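Local coordinates for 190aa long hypothetical protein (Pyrococcus horikoshii, PDB 2DDZ), which is of unknown function but forms a hexamer and belongs to the DUF366 family, which is probably related in fold to the class II tRNA synthetases, at residues Ala20-Trp25 with Val48-Asp53; Leu33-Val38 with Lys178-Ser183; Trp100-Glu105 with Pro161-Glu166. One frame throughout, in Å; residues are numbered along the deposited sequence.

Contact 1 (Ala20-Trp25 with Val48-Asp53); sequences AIRSHW and VEEMVD
A salt bridge, R22 to E50, and a small apolar touch, I21 on V52, join two loops at one side of the mixed beta-sheet. Residues 20-25 lead from strand 5-8 into helix 25-30, and residues 48-53 lead from strand 36-45 into helix 54-59, so the contact ties together the entries to two helices. A type II beta turn from R22 to W25 shapes the first loop, closed by a weak bond of 3.4 Å from W25 N to R22 O and leaving H24 at the N-cap of helix 25-30. D53 holds the same place before helix 54-59, with OD1 accepting from the backbone N of E55. The R22 chain runs extended from CG to NE, while E50 is bent at its second torsion (chi2 -68°), which swings its carboxylate back to the guanidinium edge. R22 NH1 donates to E50 OE2 at 3.3 Å, fairly straight at 161° and on the syn lone pair, the two flat groups lying nearly coplanar. The other oxygen stays further off, E50 OE1 being 3.7 Å from R22 NE, so a single bond carries the pair. Replacing E50 by an alanine is likely to leave the R22 guanidinium without this charged mate and less fixed in its rotation. I21 CG2 meets V52 CG2 at 4.1 Å. Both side chains also rest on I124 of strand 118-128, and V189 of the second subunit packs on them; I21, V52 and E50 are buried, while R22 reaches the exposed side. The carbonyls of A20 and R22 both accept from K133 NZ, and within the first loop A20 CB sits 3.4 Å above the centre of the W25 indole.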
# COMPACT_ATOMS: atom_id res chain seq x y z
N ALA E 20 -20.45 -15.67 6.35
CA ALA E 20 -20.84 -14.38 5.78
C ALA E 20 -19.68 -13.39 5.88
O ALA E 20 -19.73 -12.31 5.31
CB ALA E 20 -22.07 -13.84 6.49
N ILE E 21 -18.64 -13.77 6.62
CA ILE E 21 -17.46 -12.93 6.80
C ILE E 21 -16.60 -12.90 5.54
O ILE E 21 -15.76 -12.02 5.39
CB ILE E 21 -16.57 -13.45 7.96
CG1 ILE E 21 -15.68 -12.31 8.47
CG2 ILE E 21 -15.74 -14.64 7.50
CD1 ILE E 21 -16.46 -11.18 9.10
N ARG E 22 -16.81 -13.87 4.65
CA ARG E 22 -16.04 -13.94 3.39
C ARG E 22 -16.25 -12.76 2.44
O ARG E 22 -17.30 -12.10 2.44
CB ARG E 22 -16.34 -15.24 2.60
CG ARG E 22 -16.01 -16.51 3.40
CD ARG E 22 -15.77 -17.66 2.50
NE ARG E 22 -15.73 -18.95 3.11
CZ ARG E 22 -15.35 -20.02 2.40
NH1 ARG E 22 -15.29 -21.18 3.01
NH2 ARG E 22 -15.06 -19.91 1.10
N SER E 23 -15.26 -12.55 1.58
CA SER E 23 -15.32 -11.45 0.63
C SER E 23 -16.39 -11.64 -0.43
O SER E 23 -16.65 -12.76 -0.87
CB SER E 23 -13.96 -11.23 -0.05
OG SER E 23 -13.57 -12.34 -0.85
N HIS E 24 -16.99 -10.52 -0.82
CA HIS E 24 -18.03 -10.48 -1.83
C HIS E 24 -19.31 -11.21 -1.40
O HIS E 24 -20.15 -11.52 -2.23
CB HIS E 24 -17.51 -11.06 -3.15
CG HIS E 24 -16.51 -10.18 -3.84
ND1 HIS E 24 -16.86 -9.04 -4.53
CD2 HIS E 24 -15.17 -10.30 -3.99
CE1 HIS E 24 -15.79 -8.50 -5.08
NE2 HIS E 24 -14.74 -9.25 -4.76
N TRP E 25 -19.46 -11.45 -0.11
CA TRP E 25 -20.64 -12.13 0.39
C TRP E 25 -21.94 -11.42 -0.02
O TRP E 25 -22.83 -12.02 -0.62
CB TRP E 25 -20.59 -12.25 1.91
CG TRP E 25 -21.77 -12.96 2.49
CD1 TRP E 25 -22.05 -14.29 2.38
CD2 TRP E 25 -22.85 -12.38 3.22
NE1 TRP E 25 -23.24 -14.57 3.01
CE2 TRP E 25 -23.75 -13.42 3.53
CE3 TRP E 25 -23.14 -11.08 3.65
CZ2 TRP E 25 -24.93 -13.20 4.25
CZ3 TRP E 25 -24.32 -10.86 4.37
CH2 TRP E 25 -25.20 -11.91 4.67
N VAL E 48 -16.16 -24.01 13.15
CA VAL E 48 -14.75 -23.86 13.46
C VAL E 48 -13.89 -23.50 12.25
O VAL E 48 -12.89 -22.80 12.38
CB VAL E 48 -14.22 -25.15 14.12
CG1 VAL E 48 -12.70 -25.15 14.17
CG2 VAL E 48 -14.77 -25.26 15.53
N GLU E 49 -14.30 -23.96 11.07
CA GLU E 49 -13.56 -23.67 9.85
C GLU E 49 -13.85 -22.26 9.36
O GLU E 49 -13.21 -21.77 8.43
CB GLU E 49 -13.92 -24.67 8.74
CG GLU E 49 -15.42 -24.84 8.53
CD GLU E 49 -15.99 -26.01 9.33
OE1 GLU E 49 -15.49 -26.29 10.44
OE2 GLU E 49 -16.96 -26.64 8.84
N GLU E 50 -14.82 -21.61 9.98
CA GLU E 50 -15.18 -20.26 9.61
C GLU E 50 -14.76 -19.25 10.69
O GLU E 50 -14.90 -18.05 10.50
CB GLU E 50 -16.69 -20.15 9.37
CG GLU E 50 -17.22 -21.01 8.22
CD GLU E 50 -16.76 -20.54 6.85
OE1 GLU E 50 -16.42 -19.35 6.69
OE2 GLU E 50 -16.75 -21.37 5.92
N MET E 51 -14.27 -19.76 11.82
CA MET E 51 -13.85 -18.89 12.91
C MET E 51 -12.64 -18.03 12.51
O MET E 51 -11.66 -18.54 11.96
CB MET E 51 -13.50 -19.71 14.16
CG MET E 51 -14.69 -20.29 14.90
SD MET E 51 -14.25 -21.00 16.46
CE MET E 51 -14.45 -19.67 17.38
N VAL E 52 -12.72 -16.73 12.77
CA VAL E 52 -11.65 -15.82 12.41
C VAL E 52 -10.70 -15.49 13.56
O VAL E 52 -9.50 -15.35 13.36
CB VAL E 52 -12.22 -14.50 11.83
CG1 VAL E 52 -11.12 -13.45 11.69
CG2 VAL E 52 -12.87 -14.77 10.45
N ASP E 53 -11.24 -15.37 14.77
CA ASP E 53 -10.41 -15.07 15.93
C ASP E 53 -9.58 -16.30 16.30
O ASP E 53 -10.11 -17.29 16.82
CB ASP E 53 -11.29 -14.67 17.12
CG ASP E 53 -10.50 -14.01 18.25
OD1 ASP E 53 -9.28 -14.26 18.36
OD2 ASP E 53 -11.10 -13.25 19.03

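Contact 2 (Leu33-Val38 with Lys178-Ser183); sequences LGDSLV and KVRKDS
R180 reaches from helix 161-184 to D35, in the turn just before strand 36-45, and this one pair of side chains joins the helix to the turn that leads into the strand; the nearest CA atoms, those of D35 and R180, are 11.6 Å apart. Along the helix, K178 comes first and turns its chain to the next helical turn, where NZ makes a salt bridge and hydrogen bond to D182 OD2, on its syn lone pair, at 3.0 Å. K178 NZ also pairs with D111 of the second subunit and D182 with K89 there, while the carbonyl oxygen of V179, next in sequence, takes a hydrogen bond from S85 OG of the same neighbouring subunit, so this side of the helix belongs to the subunit interface. R180 faces the other way, into its own chain. CG leaves anti to the backbone N (chi1 -166°), and bends at the second and third torsions present a guanidinium face to D35. D35 OD2 stands 3.6 Å from R180 NH1, above that face and toward its rim, with the carboxylate and guanidinium planes 75° apart. No N-H points at the oxygen. R180 NH2 donates to the carbonyl O of S3, and W77 packs beside the arginine. D35 is likewise engaged elsewhere: OD1 accepts from the backbone N of F76 and OD2 from W77 NE1. Last in the segment, S183 folds its hydroxyl back on the helix, OG donating to R180 O at 2.7 Å, with the donor tilted 25° from the carbonyl plane. The attraction between D35 and R180 is thus one of charge alone: each group is positioned by bonds to other residues, and the nearby arginine probably helps stabilise a carboxylate already holding two donors.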
# COMPACT_ATOMS: atom_id res chain seq x y z
N LEU E 33 -23.33 -4.27 -5.02
CA LEU E 33 -21.95 -4.00 -5.41
C LEU E 33 -21.26 -2.93 -4.57
O LEU E 33 -21.88 -1.96 -4.16
CB LEU E 33 -21.94 -3.58 -6.88
CG LEU E 33 -20.60 -3.41 -7.58
CD1 LEU E 33 -19.97 -4.76 -7.83
CD2 LEU E 33 -20.82 -2.68 -8.90
N GLY E 34 -19.97 -3.12 -4.30
CA GLY E 34 -19.21 -2.14 -3.54
C GLY E 34 -19.38 -2.12 -2.03
O GLY E 34 -19.86 -3.08 -1.43
N ASP E 35 -18.97 -1.02 -1.42
CA ASP E 35 -19.08 -0.89 0.03
C ASP E 35 -20.51 -1.16 0.47
O ASP E 35 -21.45 -0.62 -0.11
CB ASP E 35 -18.65 0.52 0.47
CG ASP E 35 -17.16 0.75 0.26
OD1 ASP E 35 -16.47 -0.21 -0.16
OD2 ASP E 35 -16.67 1.88 0.51
N SER E 36 -20.67 -2.02 1.48
CA SER E 36 -22.00 -2.33 1.97
C SER E 36 -22.14 -2.83 3.40
O SER E 36 -21.19 -3.34 4.02
CB SER E 36 -22.66 -3.36 1.04
OG SER E 36 -22.06 -4.63 1.17
N LEU E 37 -23.35 -2.68 3.92
CA LEU E 37 -23.71 -3.12 5.24
C LEU E 37 -25.02 -3.89 5.06
O LEU E 37 -25.98 -3.38 4.49
CB LEU E 37 -23.92 -1.92 6.17
CG LEU E 37 -24.51 -2.23 7.56
CD1 LEU E 37 -23.63 -3.19 8.35
CD2 LEU E 37 -24.68 -0.93 8.30
N VAL E 38 -25.02 -5.15 5.50
CA VAL E 38 -26.19 -6.01 5.41
C VAL E 38 -26.58 -6.39 6.83
O VAL E 38 -25.79 -6.95 7.58
CB VAL E 38 -25.88 -7.31 4.63
CG1 VAL E 38 -27.13 -8.18 4.56
CG2 VAL E 38 -25.39 -6.97 3.23
N LYS E 178 -19.04 9.62 7.41
CA LYS E 178 -18.35 10.76 7.99
C LYS E 178 -16.85 10.40 8.02
O LYS E 178 -16.01 11.28 7.87
CB LYS E 178 -18.84 11.08 9.40
CG LYS E 178 -18.07 12.26 10.06
CD LYS E 178 -18.54 13.64 9.58
CE LYS E 178 -17.69 14.78 10.18
NZ LYS E 178 -17.19 14.51 11.58
N VAL E 179 -16.53 9.12 8.20
CA VAL E 179 -15.13 8.70 8.20
C VAL E 179 -14.49 8.96 6.84
O VAL E 179 -13.31 9.33 6.73
CB VAL E 179 -14.96 7.18 8.46
CG1 VAL E 179 -13.51 6.78 8.18
CG2 VAL E 179 -15.33 6.84 9.90
N ARG E 180 -15.29 8.77 5.79
CA ARG E 180 -14.84 8.96 4.42
C ARG E 180 -14.77 10.44 4.09
O ARG E 180 -13.79 10.90 3.51
CB ARG E 180 -15.79 8.25 3.42
CG ARG E 180 -15.18 8.14 2.03
CD ARG E 180 -15.60 6.89 1.24
NE ARG E 180 -16.32 5.88 2.02
CZ ARG E 180 -17.54 5.43 1.72
NH1 ARG E 180 -18.13 4.51 2.47
NH2 ARG E 180 -18.18 5.92 0.66
N LYS E 181 -15.80 11.18 4.46
CA LYS E 181 -15.82 12.61 4.18
C LYS E 181 -14.69 13.34 4.88
O LYS E 181 -14.06 14.20 4.29
CB LYS E 181 -17.18 13.21 4.54
CG LYS E 181 -18.28 12.81 3.56
CD LYS E 181 -19.64 13.34 3.96
CE LYS E 181 -20.74 12.77 3.07
NZ LYS E 181 -22.10 13.18 3.53
N ASP E 182 -14.42 12.99 6.14
CA ASP E 182 -13.34 13.66 6.87
C ASP E 182 -11.97 13.39 6.28
O ASP E 182 -11.07 14.22 6.36
CB ASP E 182 -13.33 13.22 8.34
CG ASP E 182 -14.38 13.92 9.18
OD1 ASP E 182 -14.82 15.03 8.80
OD2 ASP E 182 -14.75 13.38 10.24
N SER E 183 -11.79 12.21 5.69
CA SER E 183 -10.50 11.85 5.12
C SER E 183 -10.21 12.64 3.86
O SER E 183 -9.05 12.88 3.52
CB SER E 183 -10.45 10.35 4.81
OG SER E 183 -11.28 10.04 3.71

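Contact 3 (Trp100-Glu105 with Pro161-Glu166); sequences WNYGIE and PTEFME. With GAI (guanidine), chain S.
The CA atoms of Y102 and F164 lie 9.5 Å apart, where the turn that closes helix 81-100 faces the first turn of helix 161-184. G103, with positive phi, is the C-prime residue of that closing turn, and G103 N bonds W100 O at 2.8 Å. Y102 bridges to the second helix. Its hydroxyl donates to E163 OE1 at a short 2.5 Å, meeting the carboxylate on the syn side and 17° out of its plane. E163 sets out with CG anti to the backbone N (chi1 -167°) and bends at the next torsion, so that OE1 arrives at the edge of the phenol ring, near its plane. The other oxygen, OE2, is held by a salt bridge to R167, which probably keeps the carboxylate charged and oriented. F164 turns its edge toward the face of Y102 in an offset edge-to-face pair, centroids 5.5 Å apart and planes at 67°; F164 CD1 approaches Y102 CZ to 3.7 Å. Inward, F164 packs on L98 and L99 of helix 81-100 and on Y71 of the sheet. The W100 indole has I104 O over the centre of one face and guanidine N1 over the other, toward the rim, 3.3 Å from W100 CE3. W100 of the second subunit meets the same ring. The turn is a Schellman motif ending helix 81-100, with I104 N bonded to L99 O, and its tyrosine docks that end on the start of helix 161-184.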
# COMPACT_ATOMS: atom_id res chain seq x y z
N TRP E 100 -27.52 4.40 24.67
CA TRP E 100 -27.79 5.44 25.66
C TRP E 100 -29.08 6.19 25.35
O TRP E 100 -29.81 6.58 26.26
CB TRP E 100 -26.63 6.43 25.73
CG TRP E 100 -25.52 5.95 26.60
CD1 TRP E 100 -24.40 5.28 26.21
CD2 TRP E 100 -25.45 6.06 28.03
NE1 TRP E 100 -23.63 4.97 27.31
CE2 TRP E 100 -24.25 5.43 28.44
CE3 TRP E 100 -26.29 6.63 29.00
CZ2 TRP E 100 -23.87 5.36 29.79
CZ3 TRP E 100 -25.91 6.55 30.34
CH2 TRP E 100 -24.71 5.92 30.72
N ASN E 101 -29.37 6.39 24.07
CA ASN E 101 -30.59 7.10 23.66
C ASN E 101 -31.80 6.19 23.86
O ASN E 101 -32.94 6.55 23.57
CB ASN E 101 -30.48 7.57 22.21
CG ASN E 101 -29.36 8.58 22.00
OD1 ASN E 101 -28.86 9.18 22.96
ND2 ASN E 101 -28.96 8.79 20.75
N TYR E 102 -31.52 4.99 24.36
CA TYR E 102 -32.57 4.03 24.65
C TYR E 102 -32.64 3.91 26.17
O TYR E 102 -33.35 3.07 26.72
CB TYR E 102 -32.26 2.67 24.05
CG TYR E 102 -32.62 2.54 22.59
CD1 TYR E 102 -31.80 3.07 21.60
CD2 TYR E 102 -33.76 1.83 22.20
CE1 TYR E 102 -32.10 2.89 20.25
CE2 TYR E 102 -34.08 1.65 20.86
CZ TYR E 102 -33.25 2.18 19.88
OH TYR E 102 -33.55 1.98 18.56
N GLY E 103 -31.88 4.77 26.85
CA GLY E 103 -31.86 4.77 28.30
C GLY E 103 -31.06 3.67 28.95
O GLY E 103 -31.28 3.35 30.12
N ILE E 104 -30.12 3.08 28.21
CA ILE E 104 -29.29 2.00 28.73
C ILE E 104 -27.88 2.42 29.11
O ILE E 104 -27.17 3.04 28.32
CB ILE E 104 -29.23 0.87 27.71
CG1 ILE E 104 -30.63 0.30 27.53
CG2 ILE E 104 -28.24 -0.20 28.15
CD1 ILE E 104 -30.70 -0.79 26.52
N GLU E 105 -27.46 2.08 30.33
CA GLU E 105 -26.13 2.43 30.80
C GLU E 105 -25.13 1.39 30.31
O GLU E 105 -24.62 0.59 31.10
CB GLU E 105 -26.10 2.50 32.33
CG GLU E 105 -27.17 3.38 32.95
CD GLU E 105 -27.12 3.38 34.47
OE1 GLU E 105 -26.72 2.35 35.06
OE2 GLU E 105 -27.50 4.41 35.08
N PRO E 161 -36.00 -5.57 18.57
CA PRO E 161 -35.02 -5.97 17.55
C PRO E 161 -35.21 -5.22 16.24
O PRO E 161 -34.30 -4.52 15.78
CB PRO E 161 -35.28 -7.47 17.40
CG PRO E 161 -35.71 -7.87 18.76
CD PRO E 161 -36.64 -6.75 19.17
N THR E 162 -36.40 -5.35 15.65
CA THR E 162 -36.74 -4.70 14.39
C THR E 162 -36.44 -3.20 14.35
O THR E 162 -35.74 -2.73 13.46
CB THR E 162 -38.24 -4.90 14.04
OG1 THR E 162 -38.58 -6.29 14.14
CG2 THR E 162 -38.52 -4.45 12.61
N GLU E 163 -36.97 -2.46 15.31
CA GLU E 163 -36.74 -1.02 15.33
C GLU E 163 -35.27 -0.69 15.57
O GLU E 163 -34.74 0.26 14.98
CB GLU E 163 -37.61 -0.37 16.42
CG GLU E 163 -37.70 1.15 16.34
CD GLU E 163 -36.47 1.86 16.89
OE1 GLU E 163 -35.96 1.43 17.94
OE2 GLU E 163 -36.02 2.85 16.27
N PHE E 164 -34.60 -1.46 16.42
CA PHE E 164 -33.19 -1.20 16.69
C PHE E 164 -32.38 -1.42 15.39
O PHE E 164 -31.55 -0.59 15.04
CB PHE E 164 -32.66 -2.12 17.81
CG PHE E 164 -31.26 -1.78 18.24
CD1 PHE E 164 -31.00 -0.64 19.00
CD2 PHE E 164 -30.19 -2.58 17.85
CE1 PHE E 164 -29.69 -0.29 19.34
CE2 PHE E 164 -28.88 -2.25 18.19
CZ PHE E 164 -28.63 -1.10 18.94
N MET E 165 -32.66 -2.53 14.71
CA MET E 165 -32.00 -2.87 13.45
C MET E 165 -32.04 -1.67 12.49
O MET E 165 -31.02 -1.29 11.89
CB MET E 165 -32.71 -4.08 12.79
CG MET E 165 -32.52 -5.43 13.51
SD MET E 165 -33.41 -6.83 12.88
CE MET E 165 -32.68 -6.97 11.45
N GLU E 166 -33.21 -1.06 12.36
CA GLU E 166 -33.41 0.09 11.49
C GLU E 166 -32.60 1.33 11.92
O GLU E 166 -31.90 1.94 11.10
CB GLU E 166 -34.90 0.47 11.46
CG GLU E 166 -35.31 1.46 10.38
CD GLU E 166 -35.35 0.82 9.00
OE1 GLU E 166 -35.59 -0.40 8.93
OE2 GLU E 166 -35.15 1.54 7.99
C GAI S . -24.31 9.59 29.83
N1 GAI S . -24.13 9.16 28.62
N2 GAI S . -25.26 10.50 30.11
N3 GAI S . -23.52 9.12 30.83

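Contact 1 is the most buried of the three, two loops meeting over strand 118-128 with an apolar pair and a salt bridge whose arginine end is exposed. Contacts 2 and 3, both partly buried, use opposite ends of helix 161-184: near its last turns it meets the turn before strand 36-45 through opposite charges without an aligned N-H, while its first turn is bound by a hydrogen bond and an aromatic pair. Along the chain, contact 3 is nested within the loop that contact 2 closes. Contacts 1 and 2 touch directly, W25 CZ3 to V38 CG1 at 3.9 Å, whereas contacts 1 and 3 lie on opposite sides of the chain's centre. The second subunit touches all three.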